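Local coordinates for protein glycosyl hydrolase (Aspergillus fumigatus, PDB 2X8R) that probably cleaves bacterial cell-wall peptidoglycan as a family GH25 lysozyme, hydrolysing beta-1,4 links between N-acetylmuramic acid and N-acetylglucosamine, at residues A[3-8]-A[194-199]; A[19-24]-A[188-193]. All coordinates share one frame; numbering follows the deposited sequence.

Contact 1 of 2, residues A[3-8]-A[194-199]; sequences TVQGFD and SDKFNG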
loop_
_atom_site.group_PDB
_atom_site.type_symbol
_atom_site.label_atom_id
_atom_site.label_comp_id
_atom_site.label_asym_id
_atom_site.label_seq_id
_atom_site.Cartn_x
_atom_site.Cartn_y
_atom_site.Cartn_z
ATOM N N THR A 3 8.027 13.608 10.005
ATOM C CA THR A 3 7.670 12.381 9.272
ATOM C C THR A 3 8.536 11.238 9.766
ATOM O O THR A 3 9.552 11.464 10.444
ATOM C CB THR A 3 7.908 12.468 7.730
ATOM O OG1 THR A 3 9.274 12.797 7.452
ATOM C CG2 THR A 3 7.005 13.467 7.089
ATOM N N VAL A 4 8.124 10.015 9.449
ATOM C CA VAL A 4 8.925 8.825 9.721
ATOM C C VAL A 4 9.287 8.189 8.381
ATOM O O VAL A 4 8.444 8.045 7.486
ATOM C CB VAL A 4 8.165 7.851 10.604
ATOM C CG1 VAL A 4 8.949 6.577 10.827
ATOM C CG2 VAL A 4 7.826 8.522 11.991
ATOM N N GLN A 5 10.555 7.844 8.231
ATOM C CA GLN A 5 11.017 7.257 6.961
ATOM C C GLN A 5 10.610 5.793 6.909
ATOM O O GLN A 5 10.676 5.055 7.907
ATOM C CB GLN A 5 12.549 7.353 6.848
ATOM C CG GLN A 5 13.178 6.716 5.575
ATOM C CD GLN A 5 12.876 7.510 4.305
ATOM O OE1 GLN A 5 12.393 6.955 3.310
ATOM N NE2 GLN A 5 13.157 8.815 4.328
ATOM N N GLY A 6 10.198 5.369 5.730
ATOM C CA GLY A 6 9.989 3.959 5.462
ATOM C C GLY A 6 10.255 3.717 3.989
ATOM O O GLY A 6 10.864 4.570 3.293
ATOM N N PHE A 7 9.812 2.560 3.520
ATOM C CA PHE A 7 10.045 2.180 2.110
ATOM C C PHE A 7 9.136 1.062 1.681
ATOM O O PHE A 7 8.405 0.537 2.505
ATOM C CB PHE A 7 11.543 1.921 1.813
ATOM C CG PHE A 7 12.189 0.701 2.501
ATOM C CD1 PHE A 7 12.896 -0.215 1.724
ATOM C CD2 PHE A 7 12.198 0.545 3.885
ATOM C CE1 PHE A 7 13.550 -1.308 2.290
ATOM C CE2 PHE A 7 12.871 -0.546 4.507
ATOM C CZ PHE A 7 13.569 -1.469 3.714
ATOM N N ASP A 8 9.126 0.762 0.386
ATOM C CA ASP A 8 8.349 -0.385 -0.089
ATOM C C ASP A 8 9.146 -1.131 -1.144
ATOM O O ASP A 8 9.902 -0.526 -1.925
ATOM C CB ASP A 8 6.961 0.034 -0.590
ATOM C CG ASP A 8 7.049 0.988 -1.745
ATOM O OD1 ASP A 8 7.155 0.515 -2.910
ATOM O OD2 ASP A 8 7.004 2.193 -1.494
ATOM N N SER A 194 10.994 5.088 -1.809
ATOM C CA SER A 194 11.035 5.814 -0.529
ATOM C C SER A 194 9.627 6.218 -0.099
ATOM O O SER A 194 8.853 6.699 -0.915
ATOM C CB SER A 194 11.890 7.091 -0.695
ATOM O OG SER A 194 11.899 7.867 0.473
ATOM N N ASP A 195 9.334 6.097 1.202
ATOM C CA ASP A 195 8.036 6.496 1.753
ATOM C C ASP A 195 8.197 7.315 3.012
ATOM O O ASP A 195 9.151 7.128 3.736
ATOM C CB ASP A 195 7.202 5.276 2.134
ATOM C CG ASP A 195 6.822 4.479 0.953
ATOM O OD1 ASP A 195 6.050 4.986 0.138
ATOM O OD2 ASP A 195 7.330 3.342 0.803
ATOM N N LYS A 196 7.267 8.234 3.240
ATOM C CA LYS A 196 7.285 9.082 4.445
ATOM C C LYS A 196 5.951 9.029 5.145
ATOM O O LYS A 196 4.938 9.388 4.566
ATOM C CB LYS A 196 7.566 10.547 4.039
ATOM C CG LYS A 196 8.844 10.710 3.267
ATOM C CD LYS A 196 10.029 10.226 4.050
ATOM C CE LYS A 196 10.933 11.378 4.507
ATOM N NZ LYS A 196 11.760 11.848 3.371
ATOM N N PHE A 197 5.934 8.622 6.407
ATOM C CA PHE A 197 4.693 8.606 7.153
ATOM C C PHE A 197 4.440 10.008 7.699
ATOM O O PHE A 197 5.378 10.635 8.169
ATOM C CB PHE A 197 4.778 7.563 8.284
ATOM C CG PHE A 197 3.680 7.716 9.303
ATOM C CD1 PHE A 197 2.410 7.155 9.085
ATOM C CD2 PHE A 197 3.888 8.462 10.460
ATOM C CE1 PHE A 197 1.363 7.338 10.012
ATOM C CE2 PHE A 197 2.828 8.667 11.390
ATOM C CZ PHE A 197 1.566 8.104 11.146
ATOM N N ASN A 198 3.186 10.454 7.687
ATOM C CA ASN A 198 2.833 11.847 8.087
ATOM C C ASN A 198 2.626 11.910 9.597
ATOM O O ASN A 198 1.498 11.748 10.092
ATOM C CB ASN A 198 1.552 12.255 7.365
ATOM C CG ASN A 198 1.351 13.772 7.275
ATOM O OD1 ASN A 198 1.995 14.572 7.982
ATOM N ND2 ASN A 198 0.409 14.165 6.439
ATOM N N GLY A 199 3.705 12.176 10.312
ATOM C CA GLY A 199 3.635 12.361 11.764
ATOM C C GLY A 199 4.763 11.667 12.482
ATOM O O GLY A 199 5.658 11.100 11.866
#
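V4 and F197 form an antiparallel hydrogen-bonded pair in which each satisfies the backbone N-H and carbonyl of the other. F197 N reaches V4 O at 2.8 Å, nearly straight (170° at the hydrogen) and in the carbonyl plane, while V4 N returns to F197 O at 3.1 Å from a tilted position. Farther along, G6 N gives to D195 O at 2.9 Å and D195 N to G6 O at 3.0 Å, both donors standing above the plane of the carbonyl they meet; G6 takes part through its backbone alone.

These four bonds close a TIM-type barrel of the GH25 family: strand 3-9 runs parallel to strand 26-35 on its other edge, whereas strand 193-198 is antiparallel to both 3-9 and 181-185. On the face bearing V4, D195 and F197, the apolar pair meets CB to CB at 4.1 Å and packs against L204 of helix 201-209, a buried place that suits apolar side chains; V4 CG2 lies oblique to the F197 ring. D8 CG sits between its backbone N and carbonyl carbon (chi1 61°), which swings the carboxylate back across to D195: D8 OD2 and D195 OD2 are 2.6 Å apart, the two groups turned 43° against each other. Q183 NE2 of the neighbouring strand also bonds to D8 OD2.

On the opposite face, the S194 hydroxyl is satisfied by N184 OD1, and the bent chain of K196 runs crosswise to strand 3-8, its methylenes passing the end of Q5 and its CE passing across T3 OG1 at 3.7 Å.

Contact 2 of 2, residues A[19-24]-A[188-193]; sequences EAAKKD and YKHGGD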
loop_
_atom_site.group_PDB
_atom_site.type_symbol
_atom_site.label_atom_id
_atom_site.label_comp_id
_atom_site.label_asym_id
_atom_site.label_seq_id
_atom_site.Cartn_x
_atom_site.Cartn_y
_atom_site.Cartn_z
ATOM N N GLU A 19 18.634 -4.300 8.177
ATOM C CA GLU A 19 19.395 -3.783 9.316
ATOM C C GLU A 19 19.959 -2.422 8.919
ATOM O O GLU A 19 19.866 -1.468 9.697
ATOM C CB GLU A 19 20.559 -4.732 9.658
ATOM C CG GLU A 19 20.625 -5.143 11.089
ATOM C CD GLU A 19 19.463 -6.012 11.448
ATOM O OE1 GLU A 19 18.880 -6.597 10.511
ATOM O OE2 GLU A 19 19.112 -6.123 12.640
ATOM N N ALA A 20 20.536 -2.357 7.705
ATOM C CA ALA A 20 21.087 -1.098 7.175
ATOM C C ALA A 20 20.023 -0.017 7.002
ATOM O O ALA A 20 20.246 1.158 7.335
ATOM C CB ALA A 20 21.812 -1.319 5.871
ATOM N N ALA A 21 18.862 -0.405 6.464
ATOM C CA ALA A 21 17.748 0.556 6.342
ATOM C C ALA A 21 17.331 1.078 7.706
ATOM O O ALA A 21 17.144 2.288 7.880
ATOM C CB ALA A 21 16.570 -0.102 5.651
ATOM N N LYS A 22 17.225 0.181 8.685
ATOM C CA LYS A 22 16.813 0.594 10.036
ATOM C C LYS A 22 17.870 1.555 10.652
ATOM O O LYS A 22 17.528 2.577 11.240
ATOM C CB LYS A 22 16.555 -0.645 10.933
ATOM C CG LYS A 22 16.046 -0.311 12.389
ATOM C CD LYS A 22 14.572 -0.588 12.552
ATOM C CE LYS A 22 14.049 -0.497 13.978
ATOM N NZ LYS A 22 14.473 0.737 14.626
ATOM N N LYS A 23 19.139 1.247 10.446
ATOM C CA LYS A 23 20.219 2.085 11.001
ATOM C C LYS A 23 20.117 3.476 10.385
ATOM O O LYS A 23 20.438 4.479 11.022
ATOM C CB LYS A 23 21.577 1.437 10.724
ATOM C CG LYS A 23 22.815 2.139 11.328
ATOM C CD LYS A 23 22.622 2.582 12.807
ATOM C CE LYS A 23 23.185 1.585 13.832
ATOM N NZ LYS A 23 24.676 1.761 13.948
ATOM N N ASP A 24 19.695 3.518 9.124
ATOM C CA ASP A 24 19.594 4.753 8.365
ATOM C C ASP A 24 18.258 5.490 8.559
ATOM O O ASP A 24 18.028 6.514 7.924
ATOM C CB ASP A 24 19.860 4.444 6.893
ATOM C CG ASP A 24 20.432 5.647 6.111
ATOM O OD1 ASP A 24 20.948 6.645 6.709
ATOM O OD2 ASP A 24 20.358 5.564 4.871
ATOM N N TYR A 188 15.019 4.516 -3.635
ATOM C CA TYR A 188 15.494 4.525 -2.256
ATOM C C TYR A 188 16.798 3.748 -2.133
ATOM O O TYR A 188 16.935 2.661 -2.683
ATOM C CB TYR A 188 14.426 3.942 -1.347
ATOM C CG TYR A 188 14.753 4.029 0.127
ATOM C CD1 TYR A 188 15.105 5.244 0.713
ATOM C CD2 TYR A 188 14.673 2.903 0.927
ATOM C CE1 TYR A 188 15.382 5.313 2.083
ATOM C CE2 TYR A 188 14.948 2.957 2.293
ATOM C CZ TYR A 188 15.291 4.179 2.859
ATOM O OH TYR A 188 15.582 4.263 4.209
ATOM N N LYS A 189 17.768 4.332 -1.422
ATOM C CA LYS A 189 19.075 3.729 -1.241
ATOM C C LYS A 189 19.022 2.254 -0.837
ATOM O O LYS A 189 19.798 1.436 -1.344
ATOM C CB LYS A 189 19.942 4.545 -0.242
ATOM C CG LYS A 189 21.256 3.869 0.086
ATOM C CD LYS A 189 22.195 4.723 0.924
ATOM C CE LYS A 189 23.641 4.220 0.895
ATOM N NZ LYS A 189 23.890 2.794 1.285
ATOM N N HIS A 190 18.118 1.904 0.076
ATOM C CA HIS A 190 18.113 0.545 0.615
ATOM C C HIS A 190 17.229 -0.410 -0.161
ATOM O O HIS A 190 17.092 -1.568 0.204
ATOM C CB HIS A 190 17.801 0.577 2.091
ATOM C CG HIS A 190 18.833 1.331 2.852
ATOM N ND1 HIS A 190 18.626 2.605 3.333
ATOM C CD2 HIS A 190 20.126 1.034 3.111
ATOM C CE1 HIS A 190 19.730 3.031 3.924
ATOM N NE2 HIS A 190 20.654 2.098 3.795
ATOM N N GLY A 191 16.709 0.079 -1.270
ATOM C CA GLY A 191 15.923 -0.758 -2.182
ATOM C C GLY A 191 14.511 -0.218 -2.368
ATOM O O GLY A 191 13.928 0.368 -1.457
ATOM N N GLY A 192 13.959 -0.433 -3.554
ATOM C CA GLY A 192 12.566 -0.074 -3.824
ATOM C C GLY A 192 12.270 1.435 -3.814
ATOM O O GLY A 192 13.080 2.262 -4.279
ATOM N N ASP A 193 11.111 1.793 -3.268
ATOM C CA ASP A 193 10.621 3.168 -3.273
ATOM C C ASP A 193 10.763 3.780 -1.877
ATOM O O ASP A 193 10.650 3.070 -0.877
ATOM C CB ASP A 193 9.143 3.190 -3.666
ATOM C CG ASP A 193 8.867 2.477 -4.983
ATOM O OD1 ASP A 193 9.368 2.913 -6.050
ATOM O OD2 ASP A 193 8.068 1.530 -4.960
HETATM O O HOH W 1 16.696 6.413 4.999
#
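A type I beta turn from Y188 to G191, in the loop between strands 181-185 and 193-198, presses H190 against the C-terminal end of helix 18-23. The imidazole lies flat on the helix backbone: A21 CA sits 3.8 Å from the ring centroid and only 13° off the ring normal, a CH-pi contact, with the A20 carbonyl carbon over the rim of the same face. Small residues suit this surface, since their methyls allow the ring to come down on the main chain; A21 CB also touches H190 CB at 3.8 Å. With CG anti to the carbonyl carbon (chi1 -62°), the ring turns toward the helix. The ring's other face is covered by K189 CG.

The turn is held by G191 N bonding to Y188 O at 3.0 Å, and Y188 N closes the loop on G192 O. G191 has backbone angles that would drive a side chain into the preceding carbonyl, so glycine fits here. In the GH25 barrel this loop leads into the closing antiparallel strand, and the helix is the one after the first strand; F7 of that strand meets both the Y188 ring and A21.

Just past the helix, the D24 carboxylate lies near the ring edge, doubtfully close in the model. A water donating to D24 O at 3.2 Å also hydrogen-bonds Y188 OH, whose phenol carries it far enough to be bridged.

In the fold
Contact 1 is largely buried, and contact 2, its centre about 11 Å away, lies at the surface. Both involve consecutive elements of the chain: strand 3-9 in one and the following helix 18-23 in the other, and the loop 188-193 leads directly into the strand paired in contact 1. The chemistry changes with depth. Direct backbone hydrogen bonds join the segments of contact 1, whereas those of contact 2 share none and rely on ring packing and a bridging water. The two also touch: F7 CD1 packs 3.4 Å from G191 O, and D8 O probably accepts a hydrogen bond from D193 N.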